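PDB 2EEN: CYTH domain-containing protein from Pyrococcus horikoshii, which is of unknown function but, as a member of the CYTH family, probably binds a triphosphate-bearing ligand within a tunnel of antiparallel strands. Local coordinates for residues M25-H30 with T110-Y115; D12-K17 with K132-E137; I33-P38 with L49-K54; V62-K67 with I81-Q86. One frame throughout, in Å; residues are numbered along the deposited sequence.

In the fold
All four contacts reach one antiparallel sheet; three join adjacent strands, and contact 2 packs a helix on it, an example of how a CYTH domain is built. Contact 2 joins residues far apart in sequence, and contact 1 is nested within its loop; contacts 3 and 4 follow one another inside contact 1. Contacts 1 and 2 have centres about 11 Å apart, contacts 3 and 4 about 9 Å, whereas contact 2 lies about 25 Å from either of the latter. Contacts 1 and 3 share strand 23-36, and contacts 3 and 4 meet through strands 48-56 and 59-70. Both also touch the second subunit, so this end of the sheet takes part in the dimer.

Contact 1 of 4, residues M25-H30 with T110-Y115; sequences MRKEIH and TREKYY
Lys113 reaches across the strand pair to Glu28, and its NZ lies 2.9 Å from OE2 in a salt bridge that approaches on the syn side but 34° out of the carboxylate plane. The same oxygen is taken side-on by Arg26, whose NE and NH2 both stand 2.7 Å from Glu28 OE2, with the oxygen close to the guanidinium plane. Arg26 NE meets the anti lone pair of Glu28 OE2, while NH2 comes nearly along the C-O axis. Three nitrogens on one oxygen, and His30 NE2 donating to Glu28 OE1 at 2.8 Å, should fix the rotation of this buried carboxylate. Glu28 gets there with CG anti to its carbonyl carbon (chi1 -50°) and an extended chain beyond.

Beneath these groups runs an antiparallel pair with a classic beta bulge, in which Met25 and Arg26 both face Lys113: Met25 N donates to Lys113 O and Lys113 N to Arg26 O. The charged face is consistent with the inner wall of the tunnel expected of a CYTH fold.

In the second shell, Arg111 NH1 comes to the edge of the His30 ring, 3.6 Å from CE1, while its NH2 forms a salt bridge with Asp125. His30 ND1 is hydrogen-bonded to Lys109. On the other face Lys27 CG touches Glu112 CG at 3.9 Å. Tyr114 OH donates to Glu112 OE1, which also meets Arg19.

Contact 2 of 4, residues D12-K17 with K132-E137; sequences DEIFEK and KFIEIE
Phe15 turns one ring face to the aliphatic chain of Lys132, where helix 12-19 packs against strand 131-139 on what is probably the outer side of the CYTH sheet. The axes of segments 12-17 and 132-137 approach to 9.0 Å at 39°. Lys132 CD sits 4.0 Å from the Phe15 ring centroid and 22° off the ring normal, a CH-pi contact displaced toward the rim, while CB and CG of the lysine follow the same ring nearer CZ. The next residue supplies a different approach: the carbonyl O of Phe133 lies at the ring's edge, 3.4 Å from Phe15 CE1, where the slightly positive ring hydrogens probably suit it. Phe133 leaves the backbone on the side away from the helix, and its ring meets Tyr9 and Tyr170, the latter edge-to-face.

Deeper in the interface, Ile14 and Ile134 cross at about a right angle, CG2 of the first 3.9 Å from CD1 of the second. Ile134 also touches Leu157 of helix 146-160, so two helices share this surface.

At the solvent end, Lys132 CE comes nearest to Asp12 OD1, at 3.3 Å, and the bend at chi4 (57°) turns NZ off to 3.8 Å, leaving the salt bridge long. Glu126 is the stronger partner of the ammonium. A water donates to Asp12 OD1 at 2.9 Å and accepts only a weak bond from Lys132 NZ.

Contact 3 of 4, residues I33-P38 with L49-K54; sequences IYYQHP and LRIRIK
Tyr34 and Arg50 lie side by side, pointing the same way, and hold each other by two unlike interactions. The first is CH-pi packing: Arg50 CB stands 3.9 Å from the Tyr34 ring centroid, over one face and displaced toward the rim, with CD following at 3.4 Å from Tyr34 CZ. The second is polar. A bend at chi3 (93°) swings the guanidinium round until NH1 donates to Tyr34 OH at 3.1 Å; the hydroxyl lies in the guanidinium plane, which stands 80° from the ring. A phenylalanine in place of Tyr34 would probably keep the ring packing but leave Arg50 NH1 without this acceptor and its guanidinium more free to turn.

Backbone hydrogen bonds join Ile33 and Ile51 in both directions, and Tyr35 N donates to Leu49 O at 2.9 Å. Where the ladder ends, a water spans the strands, donating to Tyr35 O and accepting from Leu49 N. A polar atom also meets a ring edge here, Leu49 O lying in the plane of the Tyr35 ring, 3.6 Å from Tyr35 CD1.

The apolar contact is on the other side, where Tyr35 crosses Ile51 obliquely, with Tyr35 CE1 4.1 Å from Ile51 CG1.

Helix 89-98 covers this apolar side, Phe93 and Leu96 resting on Ile33, Tyr35 and Ile51. Strands 102-117 and 59-70 flank the pair in the CYTH sheet, and beyond strand 23-36 His37 NE2 is hydrogen-bonded to Leu99 O of the second subunit, close to Cys39 of the interchain disulfide.

Contact 4 of 4, residues V62-K67 with I81-Q86; sequences VFLTYK and IEVEIQ
The Phe63 ring meets two glutamates obliquely, neither over a face nor at an edge: Glu82 OE2 approaches CD2 at 3.6 Å and the CG of Glu84 approaches CE2 at 3.5 Å. The carboxylates are turned 42° and 41° from the ring plane. With an alanine in place of Phe63, the methylene chain of Glu84 would probably lose the ring it packs on, and a gap would open between the two glutamates. The Tyr66 ring is likewise touched obliquely, by Ile81 CD1 4.1 Å from its CD2, while its hydroxyl is bound to Glu47.

With CG anti to the backbone N (chi1 176°), Glu82 brings OE1 within 2.5 Å of Thr65 OG1, a hydrogen bond shorter than usual whose exact length is doubtful. A water accepts from Val62 N and donates to Glu84 OE2 and Ile85 O, linking the two strands.

The opposite face is apolar: Val62 CG1 touches Ile85 CD1 and Leu64 CB meets Val83 CG2, each at 3.8 Å. Leu95 of the second subunit packs on Leu64 and Tyr66. Regular backbone bonds join strands 59-70 and 78-85 as an antiparallel beta hairpin at the margin of the CYTH sheet, its acidic face probably lining the tunnel.

Contact 1 of 4, residues M25-H30 with T110-Y115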
# COMPACT_ATOMS: atom_id res chain seq x y z
N MET A 25 -26.04 2.36 13.73
CA MET A 25 -25.03 1.33 13.74
C MET A 25 -23.90 1.78 14.65
O MET A 25 -23.71 1.21 15.72
CB MET A 25 -24.54 1.09 12.31
CG MET A 25 -25.66 0.64 11.40
SD MET A 25 -25.17 0.44 9.68
CE MET A 25 -24.17 -1.05 9.80
N ARG A 26 -23.18 2.82 14.25
CA ARG A 26 -22.11 3.33 15.09
C ARG A 26 -21.62 4.69 14.58
O ARG A 26 -21.90 5.08 13.45
CB ARG A 26 -20.94 2.35 15.12
CG ARG A 26 -20.11 2.30 13.85
CD ARG A 26 -19.04 1.23 13.95
NE ARG A 26 -18.13 1.25 12.81
CZ ARG A 26 -17.26 0.29 12.53
NH1 ARG A 26 -17.18 -0.78 13.32
NH2 ARG A 26 -16.46 0.40 11.48
N LYS A 27 -20.90 5.40 15.45
CA LYS A 27 -20.36 6.70 15.09
C LYS A 27 -18.86 6.55 14.93
O LYS A 27 -18.21 5.86 15.72
CB LYS A 27 -20.65 7.73 16.18
CG LYS A 27 -20.08 9.11 15.89
CD LYS A 27 -20.54 10.13 16.92
CE LYS A 27 -20.03 11.52 16.59
NZ LYS A 27 -20.48 12.50 17.62
N GLU A 28 -18.31 7.20 13.92
CA GLU A 28 -16.88 7.11 13.67
C GLU A 28 -16.28 8.49 13.48
O GLU A 28 -16.96 9.42 13.04
CB GLU A 28 -16.60 6.29 12.40
CG GLU A 28 -17.31 4.93 12.34
CD GLU A 28 -17.10 4.21 11.01
OE1 GLU A 28 -16.75 4.87 10.01
OE2 GLU A 28 -17.28 2.97 10.96
N ILE A 29 -15.02 8.64 13.84
CA ILE A 29 -14.30 9.88 13.60
C ILE A 29 -13.36 9.49 12.47
O ILE A 29 -12.74 8.43 12.52
CB ILE A 29 -13.48 10.32 14.82
CG1 ILE A 29 -14.41 10.87 15.89
CG2 ILE A 29 -12.46 11.39 14.40
CD1 ILE A 29 -13.73 11.14 17.23
N HIS A 30 -13.30 10.32 11.44
CA HIS A 30 -12.43 10.06 10.30
C HIS A 30 -11.45 11.20 10.14
O HIS A 30 -11.81 12.38 10.18
CB HIS A 30 -13.21 9.96 8.99
CG HIS A 30 -14.00 8.70 8.83
ND1 HIS A 30 -14.68 8.40 7.68
CD2 HIS A 30 -14.20 7.66 9.68
CE1 HIS A 30 -15.28 7.23 7.82
NE2 HIS A 30 -15.01 6.76 9.02
N THR A 110 -16.85 13.59 11.45
CA THR A 110 -17.44 12.57 12.30
C THR A 110 -18.48 11.96 11.37
O THR A 110 -19.01 12.65 10.49
CB THR A 110 -18.11 13.14 13.57
OG1 THR A 110 -19.14 14.06 13.23
CG2 THR A 110 -17.07 13.83 14.43
N ARG A 111 -18.74 10.67 11.54
CA ARG A 111 -19.69 9.99 10.68
C ARG A 111 -20.54 9.05 11.50
O ARG A 111 -20.02 8.15 12.17
CB ARG A 111 -18.94 9.25 9.57
CG ARG A 111 -19.76 8.23 8.79
CD ARG A 111 -19.02 7.75 7.55
NE ARG A 111 -19.02 8.77 6.50
CZ ARG A 111 -18.36 8.67 5.35
NH1 ARG A 111 -17.63 7.59 5.08
NH2 ARG A 111 -18.43 9.65 4.46
N GLU A 112 -21.85 9.26 11.47
CA GLU A 112 -22.77 8.40 12.19
C GLU A 112 -23.38 7.51 11.11
O GLU A 112 -23.98 8.02 10.18
CB GLU A 112 -23.87 9.20 12.88
CG GLU A 112 -23.44 9.90 14.16
CD GLU A 112 -24.55 10.75 14.76
OE1 GLU A 112 -25.73 10.34 14.69
OE2 GLU A 112 -24.25 11.83 15.32
N LYS A 113 -23.20 6.20 11.25
CA LYS A 113 -23.71 5.25 10.27
C LYS A 113 -25.05 4.67 10.67
O LYS A 113 -25.26 4.32 11.84
CB LYS A 113 -22.72 4.10 10.08
CG LYS A 113 -21.39 4.48 9.46
CD LYS A 113 -20.56 3.22 9.23
CE LYS A 113 -19.22 3.52 8.58
NZ LYS A 113 -18.44 2.27 8.40
N TYR A 114 -25.95 4.57 9.70
CA TYR A 114 -27.29 4.04 9.91
C TYR A 114 -27.64 2.96 8.91
O TYR A 114 -27.31 3.06 7.73
CB TYR A 114 -28.32 5.17 9.81
CG TYR A 114 -28.22 6.14 10.94
CD1 TYR A 114 -27.25 7.15 10.94
CD2 TYR A 114 -29.02 6.00 12.08
CE1 TYR A 114 -27.07 7.97 12.03
CE2 TYR A 114 -28.85 6.83 13.18
CZ TYR A 114 -27.87 7.81 13.15
OH TYR A 114 -27.66 8.61 14.25
N TYR A 115 -28.30 1.92 9.39
CA TYR A 115 -28.73 0.82 8.53
C TYR A 115 -30.04 1.20 7.85
O TYR A 115 -31.02 1.52 8.52
CB TYR A 115 -28.96 -0.43 9.39
CG TYR A 115 -29.50 -1.61 8.62
CD1 TYR A 115 -28.64 -2.52 8.00
CD2 TYR A 115 -30.88 -1.83 8.51
CE1 TYR A 115 -29.14 -3.61 7.29
CE2 TYR A 115 -31.38 -2.92 7.80
CZ TYR A 115 -30.51 -3.80 7.20
OH TYR A 115 -31.01 -4.89 6.52

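Contact 2 of 4, residues D12-K17 with K132-E137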
# COMPACT_ATOMS: atom_id res chain seq x y z
N ASP A 12 -29.52 19.87 10.76
CA ASP A 12 -30.06 19.20 11.95
C ASP A 12 -31.37 18.47 11.65
O ASP A 12 -31.63 17.40 12.22
CB ASP A 12 -30.30 20.22 13.08
CG ASP A 12 -29.02 20.79 13.63
OD1 ASP A 12 -28.07 20.01 13.87
OD2 ASP A 12 -28.95 22.02 13.85
N GLU A 13 -32.18 19.05 10.77
CA GLU A 13 -33.46 18.46 10.40
C GLU A 13 -33.28 17.09 9.74
O GLU A 13 -33.92 16.12 10.15
CB GLU A 13 -34.19 19.39 9.43
CG GLU A 13 -35.42 18.79 8.77
CD GLU A 13 -35.99 19.68 7.68
OE1 GLU A 13 -36.57 20.73 8.01
OE2 GLU A 13 -35.85 19.32 6.49
N ILE A 14 -32.43 17.02 8.73
CA ILE A 14 -32.18 15.77 8.03
C ILE A 14 -31.54 14.75 8.98
O ILE A 14 -31.91 13.58 8.98
CB ILE A 14 -31.28 15.99 6.80
CG1 ILE A 14 -32.06 16.78 5.74
CG2 ILE A 14 -30.83 14.65 6.22
CD1 ILE A 14 -31.24 17.19 4.53
N PHE A 15 -30.59 15.22 9.78
CA PHE A 15 -29.91 14.35 10.74
C PHE A 15 -30.90 13.72 11.70
O PHE A 15 -30.88 12.51 11.92
CB PHE A 15 -28.86 15.16 11.52
CG PHE A 15 -27.53 15.28 10.82
CD1 PHE A 15 -27.43 15.15 9.44
CD2 PHE A 15 -26.37 15.52 11.55
CE1 PHE A 15 -26.20 15.27 8.79
CE2 PHE A 15 -25.13 15.64 10.91
CZ PHE A 15 -25.05 15.51 9.53
N GLU A 16 -31.79 14.53 12.27
CA GLU A 16 -32.77 14.02 13.22
C GLU A 16 -33.72 13.02 12.59
O GLU A 16 -34.07 12.01 13.21
CB GLU A 16 -33.59 15.16 13.83
CG GLU A 16 -33.40 15.29 15.33
CD GLU A 16 -33.67 14.00 16.08
OE1 GLU A 16 -34.79 13.46 15.98
OE2 GLU A 16 -32.75 13.51 16.77
N LYS A 17 -34.15 13.30 11.36
CA LYS A 17 -35.07 12.41 10.66
C LYS A 17 -34.43 11.05 10.47
O LYS A 17 -35.09 10.01 10.61
CB LYS A 17 -35.48 13.02 9.32
CG LYS A 17 -36.64 12.30 8.64
CD LYS A 17 -37.25 13.06 7.48
CE LYS A 17 -38.49 12.36 6.94
NZ LYS A 17 -38.96 13.07 5.72
N LYS A 132 -22.42 19.98 7.59
CA LYS A 132 -23.17 18.73 7.55
C LYS A 132 -23.54 18.20 6.17
O LYS A 132 -24.00 18.94 5.30
CB LYS A 132 -24.46 18.87 8.36
CG LYS A 132 -24.25 19.13 9.84
CD LYS A 132 -25.59 19.28 10.55
CE LYS A 132 -25.43 19.25 12.06
NZ LYS A 132 -24.49 20.29 12.55
N PHE A 133 -23.34 16.90 5.99
CA PHE A 133 -23.67 16.21 4.75
C PHE A 133 -24.28 14.87 5.10
O PHE A 133 -24.17 14.40 6.24
CB PHE A 133 -22.43 15.94 3.89
CG PHE A 133 -21.79 17.17 3.35
CD1 PHE A 133 -21.04 17.99 4.18
CD2 PHE A 133 -21.91 17.50 2.01
CE1 PHE A 133 -20.43 19.14 3.68
CE2 PHE A 133 -21.30 18.64 1.49
CZ PHE A 133 -20.56 19.46 2.33
N ILE A 134 -24.91 14.26 4.11
CA ILE A 134 -25.48 12.94 4.29
C ILE A 134 -25.08 12.13 3.07
O ILE A 134 -25.18 12.59 1.93
CB ILE A 134 -27.02 12.98 4.42
CG1 ILE A 134 -27.54 11.55 4.61
CG2 ILE A 134 -27.65 13.65 3.20
CD1 ILE A 134 -28.99 11.47 5.03
N GLU A 135 -24.58 10.93 3.32
CA GLU A 135 -24.18 10.06 2.24
C GLU A 135 -24.96 8.78 2.33
O GLU A 135 -25.46 8.42 3.41
CB GLU A 135 -22.68 9.76 2.31
CG GLU A 135 -21.79 10.92 1.85
CD GLU A 135 -20.32 10.55 1.75
OE1 GLU A 135 -20.02 9.37 1.50
OE2 GLU A 135 -19.46 11.45 1.91
N ILE A 136 -25.10 8.11 1.20
CA ILE A 136 -25.79 6.83 1.14
C ILE A 136 -25.02 5.98 0.15
O ILE A 136 -24.52 6.47 -0.87
CB ILE A 136 -27.27 6.98 0.72
CG1 ILE A 136 -27.98 5.64 0.89
CG2 ILE A 136 -27.37 7.49 -0.73
CD1 ILE A 136 -29.50 5.74 0.85
N GLU A 137 -24.89 4.69 0.45
CA GLU A 137 -24.15 3.79 -0.42
C GLU A 137 -24.69 2.38 -0.42
O GLU A 137 -25.33 1.93 0.53
CB GLU A 137 -22.69 3.74 0.01
CG GLU A 137 -22.53 3.38 1.48
CD GLU A 137 -21.19 2.73 1.78
OE1 GLU A 137 -21.04 1.53 1.49
OE2 GLU A 137 -20.30 3.43 2.30
O HOH W 1 -25.84 20.71 15.55

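Contact 3 of 4, residues I33-P38 with L49-K54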
# COMPACT_ATOMS: atom_id res chain seq x y z
N ILE A 33 -6.05 11.80 4.99
CA ILE A 33 -4.97 12.57 4.41
C ILE A 33 -5.00 12.21 2.93
O ILE A 33 -4.89 11.03 2.57
CB ILE A 33 -3.58 12.21 4.99
CG1 ILE A 33 -3.50 12.60 6.48
CG2 ILE A 33 -2.51 12.98 4.25
CD1 ILE A 33 -2.15 12.42 7.10
N TYR A 34 -5.21 13.21 2.08
CA TYR A 34 -5.24 12.98 0.65
C TYR A 34 -3.91 13.37 0.05
O TYR A 34 -3.30 14.35 0.47
CB TYR A 34 -6.36 13.78 -0.00
CG TYR A 34 -7.71 13.16 0.21
CD1 TYR A 34 -8.21 12.20 -0.67
CD2 TYR A 34 -8.49 13.51 1.31
CE1 TYR A 34 -9.46 11.62 -0.47
CE2 TYR A 34 -9.74 12.93 1.52
CZ TYR A 34 -10.21 11.99 0.63
OH TYR A 34 -11.44 11.42 0.85
N TYR A 35 -3.48 12.60 -0.94
CA TYR A 35 -2.19 12.80 -1.59
C TYR A 35 -2.25 13.17 -3.05
O TYR A 35 -3.23 12.91 -3.74
CB TYR A 35 -1.37 11.53 -1.47
CG TYR A 35 -1.04 11.17 -0.06
CD1 TYR A 35 -1.89 10.38 0.70
CD2 TYR A 35 0.13 11.65 0.54
CE1 TYR A 35 -1.60 10.06 2.02
CE2 TYR A 35 0.43 11.34 1.85
CZ TYR A 35 -0.44 10.55 2.59
OH TYR A 35 -0.13 10.23 3.89
N GLN A 36 -1.17 13.79 -3.52
CA GLN A 36 -1.03 14.14 -4.92
C GLN A 36 -0.01 13.15 -5.46
O GLN A 36 0.90 12.74 -4.74
CB GLN A 36 -0.49 15.56 -5.08
CG GLN A 36 -0.15 15.95 -6.52
CD GLN A 36 -1.33 15.83 -7.48
OE1 GLN A 36 -1.78 14.73 -7.81
NE2 GLN A 36 -1.84 16.97 -7.93
N HIS A 37 -0.20 12.76 -6.71
CA HIS A 37 0.68 11.83 -7.38
C HIS A 37 1.96 12.58 -7.74
O HIS A 37 1.92 13.76 -8.08
CB HIS A 37 -0.01 11.30 -8.63
CG HIS A 37 0.66 10.13 -9.26
ND1 HIS A 37 1.80 10.24 -10.03
CD2 HIS A 37 0.34 8.81 -9.24
CE1 HIS A 37 2.15 9.05 -10.46
NE2 HIS A 37 1.28 8.16 -10.00
N PRO A 38 3.11 11.90 -7.68
CA PRO A 38 4.37 12.57 -8.02
C PRO A 38 4.55 12.92 -9.49
O PRO A 38 5.27 13.86 -9.83
CB PRO A 38 5.42 11.56 -7.55
CG PRO A 38 4.73 10.23 -7.76
CD PRO A 38 3.34 10.53 -7.21
N LEU A 49 -5.88 9.28 -3.72
CA LEU A 49 -5.17 8.31 -2.91
C LEU A 49 -5.25 8.89 -1.52
O LEU A 49 -4.90 10.05 -1.29
CB LEU A 49 -3.71 8.18 -3.35
CG LEU A 49 -2.97 7.12 -2.52
CD1 LEU A 49 -3.56 5.72 -2.80
CD2 LEU A 49 -1.49 7.15 -2.87
N ARG A 50 -5.72 8.09 -0.58
CA ARG A 50 -5.91 8.58 0.76
C ARG A 50 -5.59 7.59 1.86
O ARG A 50 -5.69 6.38 1.66
CB ARG A 50 -7.38 9.03 0.88
CG ARG A 50 -8.02 8.97 2.26
CD ARG A 50 -9.55 9.01 2.13
NE ARG A 50 -10.16 7.68 2.08
CZ ARG A 50 -11.36 7.43 1.57
NH1 ARG A 50 -12.08 8.41 1.05
NH2 ARG A 50 -11.85 6.19 1.58
N ILE A 51 -5.16 8.11 3.00
CA ILE A 51 -4.95 7.25 4.15
C ILE A 51 -6.00 7.76 5.12
O ILE A 51 -6.04 8.96 5.44
CB ILE A 51 -3.57 7.38 4.78
CG1 ILE A 51 -2.56 6.60 3.94
CG2 ILE A 51 -3.60 6.83 6.20
CD1 ILE A 51 -1.13 6.73 4.39
N ARG A 52 -6.86 6.86 5.56
CA ARG A 52 -7.92 7.20 6.50
C ARG A 52 -7.72 6.56 7.85
O ARG A 52 -7.43 5.36 7.94
CB ARG A 52 -9.28 6.76 5.97
CG ARG A 52 -10.34 6.65 7.06
CD ARG A 52 -11.70 6.41 6.45
NE ARG A 52 -12.08 7.54 5.61
CZ ARG A 52 -13.14 7.56 4.81
NH1 ARG A 52 -13.95 6.51 4.73
NH2 ARG A 52 -13.40 8.65 4.10
N ILE A 53 -7.87 7.36 8.89
CA ILE A 53 -7.78 6.85 10.25
C ILE A 53 -9.22 6.93 10.74
O ILE A 53 -9.82 8.01 10.75
CB ILE A 53 -6.87 7.71 11.14
CG1 ILE A 53 -5.44 7.69 10.60
CG2 ILE A 53 -6.91 7.18 12.58
CD1 ILE A 53 -4.47 8.57 11.37
N LYS A 54 -9.77 5.78 11.11
CA LYS A 54 -11.15 5.68 11.56
C LYS A 54 -11.15 5.34 13.05
O LYS A 54 -10.54 4.36 13.47
CB LYS A 54 -11.85 4.59 10.75
CG LYS A 54 -13.35 4.44 10.98
CD LYS A 54 -13.89 3.29 10.15
CE LYS A 54 -13.69 3.53 8.66
NZ LYS A 54 -14.10 2.35 7.83
O HOH W 2 -5.87 12.23 -3.34

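Contact 4 of 4, residues V62-K67 with I81-Q86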
# COMPACT_ATOMS: atom_id res chain seq x y z
N VAL A 62 -7.16 1.87 10.17
CA VAL A 62 -6.51 2.72 9.19
C VAL A 62 -6.59 2.05 7.84
O VAL A 62 -6.38 0.86 7.72
CB VAL A 62 -5.03 2.94 9.55
CG1 VAL A 62 -4.39 3.87 8.55
CG2 VAL A 62 -4.93 3.50 10.96
N PHE A 63 -6.90 2.84 6.81
CA PHE A 63 -7.03 2.28 5.47
C PHE A 63 -6.32 3.14 4.44
O PHE A 63 -6.24 4.36 4.58
CB PHE A 63 -8.50 2.17 5.06
CG PHE A 63 -9.34 1.36 6.01
CD1 PHE A 63 -9.87 1.93 7.17
CD2 PHE A 63 -9.58 0.02 5.76
CE1 PHE A 63 -10.63 1.17 8.06
CE2 PHE A 63 -10.34 -0.75 6.64
CZ PHE A 63 -10.86 -0.17 7.80
N LEU A 64 -5.78 2.48 3.42
CA LEU A 64 -5.13 3.15 2.31
C LEU A 64 -6.09 2.87 1.16
O LEU A 64 -6.37 1.72 0.84
CB LEU A 64 -3.76 2.53 2.01
CG LEU A 64 -3.08 3.00 0.72
CD1 LEU A 64 -2.86 4.51 0.75
CD2 LEU A 64 -1.75 2.29 0.57
N THR A 65 -6.59 3.93 0.54
CA THR A 65 -7.56 3.77 -0.53
C THR A 65 -7.24 4.55 -1.78
O THR A 65 -6.87 5.73 -1.72
CB THR A 65 -8.95 4.21 -0.04
OG1 THR A 65 -9.28 3.49 1.15
CG2 THR A 65 -10.00 3.95 -1.11
N TYR A 66 -7.36 3.88 -2.92
CA TYR A 66 -7.17 4.50 -4.22
C TYR A 66 -8.56 4.58 -4.80
O TYR A 66 -9.34 3.63 -4.71
CB TYR A 66 -6.33 3.65 -5.16
CG TYR A 66 -6.42 4.09 -6.61
CD1 TYR A 66 -5.67 5.17 -7.08
CD2 TYR A 66 -7.28 3.45 -7.50
CE1 TYR A 66 -5.78 5.61 -8.40
CE2 TYR A 66 -7.40 3.88 -8.82
CZ TYR A 66 -6.65 4.95 -9.26
OH TYR A 66 -6.77 5.37 -10.57
N LYS A 67 -8.88 5.72 -5.40
CA LYS A 67 -10.17 5.87 -6.05
C LYS A 67 -9.94 6.25 -7.51
O LYS A 67 -9.14 7.14 -7.81
CB LYS A 67 -11.02 6.91 -5.36
CG LYS A 67 -11.51 6.45 -3.99
CD LYS A 67 -12.83 7.09 -3.64
CE LYS A 67 -13.31 6.61 -2.28
NZ LYS A 67 -14.69 7.09 -2.00
N ILE A 81 -9.86 0.72 -4.63
CA ILE A 81 -8.98 -0.35 -4.19
C ILE A 81 -8.64 0.09 -2.78
O ILE A 81 -8.11 1.19 -2.56
CB ILE A 81 -7.70 -0.44 -5.02
CG1 ILE A 81 -8.05 -0.65 -6.50
CG2 ILE A 81 -6.84 -1.60 -4.51
CD1 ILE A 81 -6.84 -0.62 -7.41
N GLU A 82 -8.97 -0.74 -1.80
CA GLU A 82 -8.71 -0.39 -0.42
C GLU A 82 -8.09 -1.53 0.35
O GLU A 82 -8.51 -2.68 0.22
CB GLU A 82 -10.02 0.03 0.25
CG GLU A 82 -9.91 0.33 1.73
CD GLU A 82 -11.13 1.07 2.24
OE1 GLU A 82 -11.33 2.23 1.82
OE2 GLU A 82 -11.88 0.50 3.06
N VAL A 83 -7.08 -1.20 1.13
CA VAL A 83 -6.42 -2.18 1.96
C VAL A 83 -6.37 -1.61 3.36
O VAL A 83 -6.31 -0.39 3.54
CB VAL A 83 -4.99 -2.47 1.48
CG1 VAL A 83 -5.04 -3.11 0.10
CG2 VAL A 83 -4.17 -1.19 1.46
N GLU A 84 -6.41 -2.49 4.34
CA GLU A 84 -6.37 -2.05 5.72
C GLU A 84 -4.94 -2.09 6.23
O GLU A 84 -4.23 -3.08 6.03
CB GLU A 84 -7.26 -2.93 6.60
CG GLU A 84 -7.54 -2.30 7.95
CD GLU A 84 -8.45 -3.14 8.83
OE1 GLU A 84 -9.26 -3.91 8.27
OE2 GLU A 84 -8.35 -3.02 10.07
N ILE A 85 -4.53 -1.00 6.86
CA ILE A 85 -3.20 -0.89 7.44
C ILE A 85 -3.39 -1.38 8.88
O ILE A 85 -3.92 -0.66 9.72
CB ILE A 85 -2.70 0.57 7.43
CG1 ILE A 85 -2.41 1.00 5.99
CG2 ILE A 85 -1.46 0.71 8.31
CD1 ILE A 85 -2.22 2.49 5.81
N GLN A 86 -2.96 -2.61 9.14
CA GLN A 86 -3.12 -3.21 10.46
C GLN A 86 -2.03 -2.86 11.46
O GLN A 86 -2.21 -3.01 12.67
CB GLN A 86 -3.22 -4.73 10.31
CG GLN A 86 -4.41 -5.18 9.47
CD GLN A 86 -4.49 -6.68 9.33
OE1 GLN A 86 -4.60 -7.40 10.32
NE2 GLN A 86 -4.44 -7.16 8.09
O HOH W 3 -6.62 -0.88 10.98